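Beta-glucosidase (Chaetomella raphigera, PDB 6JXG) probably hydrolyses terminal, non-reducing beta-D-glucosyl residues with release of beta-D-glucose, a step in cellulose degradation, as a family 3 glycoside hydrolase. Local coordinates at residues P38-T43 and W306-G311. Sequence-based numbering, arbitrary orientation.
Sequences PCVGNT and WSSWNG
Cys39 meets both indole rings of the loop 306-311, one through its sulfur and the other through its carbonyl. The carbonyl O lies near the plane of the Trp309 ring at its benzo edge, 3.4 Å from CZ2, while one face of that ring takes the CB of Ser308 over its centre; Trp34 meets it edge-to-face and Phe65 with planes at about 55°. Toward Trp306 the sulfur comes in obliquely, SG standing 3.8 Å from CH2, a Cys sulfur-aromatic contact; the backbone N of Ser308 lies in plane at the edge of this same ring.

Between the two indoles the principle at work is a single carbonyl gripped twice by one residue. Pro38 O accepts from Ser308 N (2.8 Å, 162° at the hydrogen) and from Ser308 OG (2.8 Å), both donors in the carbonyl plane. The hydroxyl can join in because OG is anti to the carbonyl carbon of its own residue (chi1 -67°), beside the N that makes the other bond. With an alanine in place of Ser308, Pro38 O would probably keep just the backbone bond from this residue, and Gln57 NE2 would lose the hydroxyl it pairs with. An ST turn, Trp309 N to Ser307 OG, braces the loop, and Pro38 CB packs against Trp306 O at 3.3 Å.

Trp306 NE1 is bonded to Leu101 O and Trp309 NE1 to Gly37 O. The contact thus fastens the loop between helices 278-294 and 323-332 to short strand 41-42, which the Cys39-Cys55 disulfide and a classic beta bulge opposite Tyr56 join to strand 55-57 in the N-terminal domain, of the TIM-barrel clan.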
# COMPACT_ATOMS: atom_id res chain seq x y z
N PRO A 38 18.80 -14.23 13.00
CA PRO A 38 18.92 -12.81 13.22
C PRO A 38 17.81 -11.97 12.57
O PRO A 38 17.55 -10.85 12.97
CB PRO A 38 20.23 -12.45 12.56
CG PRO A 38 20.32 -13.41 11.42
CD PRO A 38 19.81 -14.72 12.03
N CYS A 39 17.15 -12.56 11.60
CA CYS A 39 16.07 -11.91 10.86
C CYS A 39 14.69 -12.24 11.44
O CYS A 39 14.54 -13.13 12.26
CB CYS A 39 16.17 -12.32 9.37
SG CYS A 39 17.82 -11.96 8.71
N VAL A 40 13.65 -11.57 10.92
CA VAL A 40 12.29 -11.83 11.35
C VAL A 40 11.93 -13.30 11.12
O VAL A 40 11.14 -13.89 11.89
CB VAL A 40 11.33 -10.81 10.67
CG1 VAL A 40 9.85 -11.06 11.00
CG2 VAL A 40 11.71 -9.44 11.19
N GLY A 41 12.50 -13.84 10.07
CA GLY A 41 12.44 -15.29 9.75
C GLY A 41 13.73 -15.73 9.09
O GLY A 41 14.34 -14.97 8.35
N ASN A 42 14.12 -16.97 9.35
CA ASN A 42 15.27 -17.57 8.62
C ASN A 42 15.05 -19.01 8.37
O ASN A 42 14.36 -19.72 9.11
CB ASN A 42 16.59 -17.43 9.45
CG ASN A 42 17.13 -16.04 9.52
OD1 ASN A 42 17.95 -15.56 8.62
ND2 ASN A 42 16.83 -15.39 10.61
N THR A 43 15.64 -19.50 7.28
CA THR A 43 15.87 -20.89 7.12
C THR A 43 17.38 -21.18 7.21
O THR A 43 18.19 -20.31 6.95
CB THR A 43 15.25 -21.45 5.81
OG1 THR A 43 15.63 -20.66 4.70
CG2 THR A 43 13.76 -21.49 5.94
N TRP A 306 24.15 -8.31 11.38
CA TRP A 306 23.40 -7.62 12.38
C TRP A 306 22.34 -8.60 12.99
O TRP A 306 22.16 -9.73 12.49
CB TRP A 306 22.64 -6.40 11.80
CG TRP A 306 21.97 -6.70 10.54
CD1 TRP A 306 22.49 -6.60 9.35
CD2 TRP A 306 20.66 -7.23 10.37
NE1 TRP A 306 21.63 -7.04 8.40
CE2 TRP A 306 20.47 -7.42 9.01
CE3 TRP A 306 19.61 -7.57 11.25
CZ2 TRP A 306 19.31 -7.95 8.49
CZ3 TRP A 306 18.42 -8.10 10.70
CH2 TRP A 306 18.26 -8.20 9.36
N SER A 307 21.68 -8.16 14.04
CA SER A 307 20.52 -8.92 14.57
C SER A 307 19.33 -8.02 14.76
O SER A 307 19.44 -6.87 15.23
CB SER A 307 20.89 -9.58 15.93
OG SER A 307 19.90 -10.38 16.57
N SER A 308 18.14 -8.57 14.49
CA SER A 308 16.88 -7.91 14.87
C SER A 308 16.72 -7.73 16.36
O SER A 308 15.93 -6.90 16.80
CB SER A 308 15.72 -8.77 14.32
OG SER A 308 15.70 -8.73 12.87
N TRP A 309 17.40 -8.54 17.17
CA TRP A 309 17.03 -8.69 18.58
C TRP A 309 18.09 -8.04 19.52
O TRP A 309 17.95 -8.09 20.73
CB TRP A 309 16.86 -10.17 18.94
CG TRP A 309 16.29 -10.98 17.81
CD1 TRP A 309 16.92 -11.93 17.06
CD2 TRP A 309 15.00 -10.80 17.21
NE1 TRP A 309 16.10 -12.38 16.04
CE2 TRP A 309 14.90 -11.74 16.15
CE3 TRP A 309 13.91 -10.00 17.51
CZ2 TRP A 309 13.81 -11.79 15.34
CZ3 TRP A 309 12.80 -10.10 16.74
CH2 TRP A 309 12.74 -10.99 15.69
N ASN A 310 19.12 -7.42 18.96
CA ASN A 310 20.19 -6.78 19.81
C ASN A 310 20.17 -5.29 19.72
O ASN A 310 21.17 -4.65 20.04
CB ASN A 310 21.60 -7.34 19.35
CG ASN A 310 22.08 -6.75 18.04
OD1 ASN A 310 21.30 -6.10 17.38
ND2 ASN A 310 23.36 -7.00 17.62
N GLY A 311 19.04 -4.73 19.24
CA GLY A 311 18.83 -3.31 18.99
C GLY A 311 18.99 -2.95 17.53
O GLY A 311 18.98 -1.79 17.19